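Long form salivary protein D7L1 (Aedes aegypti, PDB 3DXL) binds and sequesters host biogenic amines and leukotrienes, and so modulates blood feeding of the female mosquito on vertebrates. Local coordinates at residues 9-22 with 44-58. Sequence-based numbering, arbitrary orientation. Where two conformers were deposited one is given.
Sequences MLFIFTRCMEDNLE and SPATQCFGKCVLVRT
Arg57 lays its long side chain across helix 9-20, CB against Ile12 CG2 and CG1 and CD beside Cys16 SG, with Arg15 CG over one face of its guanidinium. Extension from CG to NE carries the charged end to the Phe11 ring, where Arg57 NH1 meets Phe11 CE2 at the edge, 3.7 Å away, the two planes 79° apart. Although Arg57 NH2 lies 3.6 Å from Arg15 NH1, water 1 accepts from both, weakly from Arg57, and Arg15 also forms a salt bridge with Glu210, which probably offsets the repulsion. One turn after Ile12, the Cys16 side chain is a knob among Phe50, Cys53, Val54 and Arg57. Cys16 SG bonds covalently to Cys53 SG at 2.1 Å, with a disulfide torsion of -77°. This bridge ties together two near-antiparallel helices, 148° between directions, in the first of two PBP/GOBP (odorant-binding protein) family regions; Cys49 pairs with Cys106, joining helix 106-119. On the flank nearer Trp37, which binds leukotriene E4, Phe13 presents its ring edge to Val54, CE1 to CG1 3.8 Å. In one of two conformers Met17 runs alongside Phe50, Met17 CG 3.3 Å from Phe50 CE1. Its SD makes an oblique Met-aromatic contact; Trp34 stacks on Phe50. Asn20 fills the hole among Ala46, Cys49, Phe50 and Cys53, its amide held by the 2.9 Å bond from Asn20 ND2 to Cys16 O, in the carbonyl plane on a lone pair. Glu22 OE1 accepts from Asn26 ND2, while OE2 shares water 3 with Ser44 OG, which in one of two conformers weakly caps Ala46 N.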
loop_
_atom_site.group_PDB
_atom_site.type_symbol
_atom_site.label_atom_id
_atom_site.label_comp_id
_atom_site.label_asym_id
_atom_site.label_seq_id
_atom_site.Cartn_x
_atom_site.Cartn_y
_atom_site.Cartn_z
ATOM N N MET A 9 2.125 -6.177 3.205
ATOM C CA MET A 9 2.883 -5.837 4.407
ATOM C C MET A 9 4.002 -4.852 4.103
ATOM O O MET A 9 4.233 -3.926 4.873
ATOM C CB MET A 9 3.409 -7.085 5.121
ATOM C CG MET A 9 2.301 -7.974 5.662
ATOM S SD MET A 9 1.082 -7.111 6.702
ATOM C CE MET A 9 2.120 -6.295 7.897
ATOM N N LEU A 10 4.658 -5.017 2.956
ATOM C CA LEU A 10 5.695 -4.072 2.566
ATOM C C LEU A 10 5.084 -2.676 2.417
ATOM O O LEU A 10 5.667 -1.675 2.851
ATOM C CB LEU A 10 6.384 -4.498 1.266
ATOM C CG LEU A 10 7.555 -3.623 0.810
ATOM C CD1 LEU A 10 8.749 -3.663 1.790
ATOM C CD2 LEU A 10 7.976 -4.048 -0.577
ATOM N N PHE A 11 3.900 -2.602 1.803
ATOM C CA PHE A 11 3.217 -1.327 1.673
ATOM C C PHE A 11 2.956 -0.706 3.050
ATOM O O PHE A 11 3.218 0.477 3.257
ATOM C CB PHE A 11 1.909 -1.467 0.903
ATOM C CG PHE A 11 1.199 -0.168 0.748
ATOM C CD1 PHE A 11 1.607 0.746 -0.220
ATOM C CD2 PHE A 11 0.166 0.178 1.604
ATOM C CE1 PHE A 11 0.978 1.984 -0.341
ATOM C CE2 PHE A 11 -0.474 1.408 1.491
ATOM C CZ PHE A 11 -0.065 2.312 0.512
ATOM N N ILE A 12 2.416 -1.498 3.971
ATOM C CA ILE A 12 2.138 -1.013 5.323
ATOM C C ILE A 12 3.395 -0.499 6.021
ATOM O O ILE A 12 3.420 0.623 6.526
ATOM C CB ILE A 12 1.437 -2.099 6.185
ATOM C CG1 ILE A 12 -0.001 -2.301 5.698
ATOM C CG2 ILE A 12 1.474 -1.719 7.674
ATOM C CD1 ILE A 12 -0.701 -3.524 6.273
ATOM N N PHE A 13 4.447 -1.314 6.038
ATOM C CA PHE A 13 5.637 -0.912 6.768
ATOM C C PHE A 13 6.236 0.366 6.175
ATOM O O PHE A 13 6.575 1.306 6.894
ATOM C CB PHE A 13 6.701 -2.020 6.797
ATOM C CG PHE A 13 6.236 -3.333 7.415
ATOM C CD1 PHE A 13 5.390 -3.360 8.516
ATOM C CD2 PHE A 13 6.656 -4.541 6.867
ATOM C CE1 PHE A 13 4.984 -4.579 9.069
ATOM C CE2 PHE A 13 6.251 -5.760 7.412
ATOM C CZ PHE A 13 5.416 -5.768 8.502
ATOM N N THR A 14 6.376 0.393 4.851
ATOM C CA THR A 14 6.997 1.549 4.211
ATOM C C THR A 14 6.151 2.814 4.310
ATOM O O THR A 14 6.707 3.894 4.523
ATOM C CB THR A 14 7.423 1.265 2.752
ATOM O OG1 THR A 14 6.287 0.862 1.982
ATOM C CG2 THR A 14 8.500 0.185 2.718
ATOM N N ARG A 15 4.827 2.691 4.173
ATOM C CA ARG A 15 3.942 3.841 4.354
ATOM C C ARG A 15 4.055 4.394 5.776
ATOM O O ARG A 15 4.171 5.601 5.983
ATOM C CB ARG A 15 2.487 3.496 4.018
ATOM C CG ARG A 15 1.458 4.568 4.384
ATOM C CD ARG A 15 1.688 5.926 3.696
ATOM N NE ARG A 15 1.677 5.839 2.234
ATOM C CZ ARG A 15 0.575 5.858 1.493
ATOM N NH1 ARG A 15 -0.625 5.988 2.051
ATOM N NH2 ARG A 15 0.680 5.757 0.174
ATOM N N CYS A 16 4.034 3.505 6.761
ATOM C CA CYS A 16 4.110 3.942 8.143
ATOM C C CYS A 16 5.463 4.581 8.459
ATOM O O CYS A 16 5.523 5.559 9.210
ATOM C CB CYS A 16 3.801 2.772 9.064
ATOM S SG CYS A 16 2.054 2.309 9.019
ATOM N N MET A 17 6.544 4.078 7.854
ATOM C CA MET A 17 7.841 4.721 8.027
ATOM C C MET A 17 7.873 6.080 7.339
ATOM O O MET A 17 8.357 7.055 7.914
ATOM C CB MET A 17 8.979 3.833 7.538
ATOM C CG MET A 17 9.236 2.673 8.474
ATOM S SD MET A 17 10.756 1.796 8.121
ATOM C CE MET A 17 10.238 0.881 6.667
ATOM N N GLU A 18 7.330 6.160 6.118
ATOM C CA GLU A 18 7.293 7.434 5.393
ATOM C C GLU A 18 6.587 8.513 6.215
ATOM O O GLU A 18 7.042 9.657 6.280
ATOM C CB GLU A 18 6.634 7.253 4.025
ATOM C CG GLU A 18 6.764 8.492 3.135
ATOM C CD GLU A 18 6.250 8.273 1.730
ATOM O OE1 GLU A 18 6.506 7.207 1.145
ATOM O OE2 GLU A 18 5.612 9.193 1.189
ATOM N N ASP A 19 5.494 8.125 6.868
ATOM C CA ASP A 19 4.693 9.080 7.619
ATOM C C ASP A 19 5.243 9.439 9.004
ATOM O O ASP A 19 4.818 10.435 9.594
ATOM C CB ASP A 19 3.262 8.568 7.753
ATOM C CG ASP A 19 2.477 8.680 6.461
ATOM O OD1 ASP A 19 2.922 9.388 5.529
ATOM O OD2 ASP A 19 1.405 8.058 6.394
ATOM N N ASN A 20 6.161 8.626 9.534
ATOM C CA ASN A 20 6.563 8.776 10.932
ATOM C C ASN A 20 8.042 8.965 11.205
ATOM O O ASN A 20 8.411 9.397 12.297
ATOM C CB ASN A 20 5.980 7.639 11.770
ATOM C CG ASN A 20 4.480 7.717 11.852
ATOM O OD1 ASN A 20 3.932 8.586 12.538
ATOM N ND2 ASN A 20 3.799 6.840 11.128
ATOM N N LEU A 21 8.907 8.656 10.247
ATOM C CA LEU A 21 10.326 8.923 10.448
ATOM C C LEU A 21 10.537 10.405 10.725
ATOM O O LEU A 21 9.877 11.250 10.127
ATOM C CB LEU A 21 11.130 8.540 9.206
ATOM C CG LEU A 21 11.434 7.060 8.995
ATOM C CD1 LEU A 21 11.952 6.842 7.588
ATOM C CD2 LEU A 21 12.447 6.565 10.011
ATOM N N GLU A 22 11.464 10.730 11.619
ATOM C CA GLU A 22 11.837 12.118 11.843
ATOM C C GLU A 22 12.557 12.657 10.618
ATOM O O GLU A 22 13.068 11.891 9.797
ATOM C CB GLU A 22 12.725 12.238 13.081
ATOM C CG GLU A 22 11.976 11.998 14.376
ATOM C CD GLU A 22 12.787 12.322 15.607
ATOM O OE1 GLU A 22 13.989 12.633 15.495
ATOM O OE2 GLU A 22 12.199 12.264 16.700
ATOM N N SER A 44 10.627 7.701 21.942
ATOM C CA SER A 44 10.455 8.660 20.858
ATOM C C SER A 44 9.014 8.668 20.355
ATOM O O SER A 44 8.484 7.614 20.003
ATOM C CB SER A 44 11.404 8.313 19.711
ATOM O OG SER A 44 11.087 9.056 18.548
ATOM N N PRO A 45 8.375 9.859 20.305
ATOM C CA PRO A 45 7.045 9.954 19.687
ATOM C C PRO A 45 7.009 9.404 18.248
ATOM O O PRO A 45 6.006 8.825 17.854
ATOM C CB PRO A 45 6.741 11.458 19.726
ATOM C CG PRO A 45 7.572 11.968 20.868
ATOM C CD PRO A 45 8.827 11.160 20.842
ATOM N N ALA A 46 8.096 9.558 17.497
ATOM C CA ALA A 46 8.139 9.039 16.132
ATOM C C ALA A 46 7.998 7.510 16.121
ATOM O O ALA A 46 7.205 6.961 15.363
ATOM C CB ALA A 46 9.411 9.470 15.452
ATOM N N THR A 47 8.730 6.831 17.002
ATOM C CA THR A 47 8.652 5.379 17.096
ATOM C C THR A 47 7.263 4.941 17.525
ATOM O O THR A 47 6.701 3.974 17.003
ATOM C CB THR A 47 9.676 4.856 18.102
ATOM O OG1 THR A 47 10.973 5.317 17.724
ATOM C CG2 THR A 47 9.670 3.333 18.154
ATOM N N GLN A 48 6.712 5.665 18.487
ATOM C CA GLN A 48 5.401 5.329 19.015
ATOM C C GLN A 48 4.321 5.430 17.942
ATOM O O GLN A 48 3.485 4.538 17.803
ATOM C CB GLN A 48 5.073 6.212 20.213
ATOM C CG GLN A 48 6.026 5.967 21.374
ATOM C CD GLN A 48 6.051 7.083 22.389
ATOM O OE1 GLN A 48 5.213 7.985 22.378
ATOM N NE2 GLN A 48 7.030 7.024 23.288
ATOM N N CYS A 49 4.350 6.508 17.161
ATOM C CA CYS A 49 3.347 6.675 16.116
ATOM C C CYS A 49 3.575 5.745 14.938
ATOM O O CYS A 49 2.614 5.295 14.321
ATOM C CB CYS A 49 3.254 8.128 15.655
ATOM S SG CYS A 49 2.431 9.198 16.863
ATOM N N PHE A 50 4.837 5.445 14.633
ATOM C CA PHE A 50 5.149 4.409 13.643
ATOM C C PHE A 50 4.505 3.077 14.052
ATOM O O PHE A 50 3.830 2.421 13.257
ATOM C CB PHE A 50 6.665 4.225 13.492
ATOM C CG PHE A 50 7.053 2.957 12.772
ATOM C CD1 PHE A 50 6.726 2.771 11.430
ATOM C CD2 PHE A 50 7.743 1.936 13.432
ATOM C CE1 PHE A 50 7.057 1.592 10.770
ATOM C CE2 PHE A 50 8.094 0.762 12.768
ATOM C CZ PHE A 50 7.746 0.589 11.434
ATOM N N GLY A 51 4.724 2.671 15.301
ATOM C CA GLY A 51 4.178 1.411 15.793
ATOM C C GLY A 51 2.665 1.401 15.748
ATOM O O GLY A 51 2.062 0.437 15.294
ATOM N N LYS A 52 2.039 2.479 16.214
ATOM C CA LYS A 52 0.583 2.573 16.157
ATOM C C LYS A 52 0.094 2.456 14.712
ATOM O O LYS A 52 -0.882 1.767 14.436
ATOM C CB LYS A 52 0.064 3.867 16.796
ATOM C CG LYS A 52 -1.458 3.997 16.737
ATOM C CD LYS A 52 -1.955 5.404 17.058
ATOM C CE LYS A 52 -3.349 5.638 16.462
ATOM N NZ LYS A 52 -3.944 6.949 16.832
ATOM N N CYS A 53 0.772 3.144 13.793
ATOM C CA CYS A 53 0.413 3.102 12.370
ATOM C C CYS A 53 0.375 1.672 11.836
ATOM O O CYS A 53 -0.586 1.268 11.179
ATOM C CB CYS A 53 1.402 3.948 11.564
ATOM S SG CYS A 53 1.145 4.011 9.767
ATOM N N VAL A 54 1.424 0.907 12.122
ATOM C CA VAL A 54 1.497 -0.463 11.644
ATOM C C VAL A 54 0.385 -1.311 12.264
ATOM O O VAL A 54 -0.275 -2.095 11.584
ATOM C CB VAL A 54 2.882 -1.085 11.937
ATOM C CG1 VAL A 54 2.908 -2.574 11.603
ATOM C CG2 VAL A 54 3.983 -0.355 11.180
ATOM N N LEU A 55 0.172 -1.140 13.565
ATOM C CA LEU A 55 -0.863 -1.899 14.263
ATOM C C LEU A 55 -2.268 -1.597 13.741
ATOM O O LEU A 55 -3.112 -2.489 13.647
ATOM C CB LEU A 55 -0.777 -1.642 15.770
ATOM C CG LEU A 55 0.490 -2.194 16.433
ATOM C CD1 LEU A 55 0.708 -1.576 17.803
ATOM C CD2 LEU A 55 0.474 -3.724 16.522
ATOM N N VAL A 56 -2.516 -0.338 13.399
ATOM C CA VAL A 56 -3.813 0.061 12.855
ATOM C C VAL A 56 -4.018 -0.484 11.441
ATOM O O VAL A 56 -5.068 -1.046 11.136
ATOM C CB VAL A 56 -3.999 1.588 12.915
ATOM C CG1 VAL A 56 -5.236 2.028 12.141
ATOM C CG2 VAL A 56 -4.099 2.028 14.370
ATOM N N ARG A 57 -3.006 -0.349 10.588
ATOM C CA ARG A 57 -3.157 -0.833 9.207
ATOM C C ARG A 57 -3.292 -2.356 9.125
ATOM O O ARG A 57 -3.966 -2.883 8.242
ATOM C CB ARG A 57 -2.024 -0.327 8.306
ATOM C CG ARG A 57 -2.170 1.138 7.908
ATOM C CD ARG A 57 -1.198 1.495 6.792
ATOM N NE ARG A 57 -1.505 2.798 6.205
ATOM C CZ ARG A 57 -2.221 2.994 5.098
ATOM N NH1 ARG A 57 -2.692 1.975 4.389
ATOM N NH2 ARG A 57 -2.435 4.229 4.672
ATOM N N THR A 58 -2.687 -3.069 10.074
ATOM C CA THR A 58 -2.789 -4.531 10.072
ATOM C C THR A 58 -4.062 -4.999 10.745
ATOM O O THR A 58 -4.504 -6.122 10.516
ATOM C CB THR A 58 -1.608 -5.217 10.767
ATOM O OG1 THR A 58 -1.484 -4.718 12.105
ATOM C CG2 THR A 58 -0.332 -4.979 9.990
HETATM O O HOH W 1 -1.947 7.053 4.532
HETATM O O HOH W 2 9.761 12.140 17.596
HETATM O O HOH W 3 12.873 11.202 18.879
#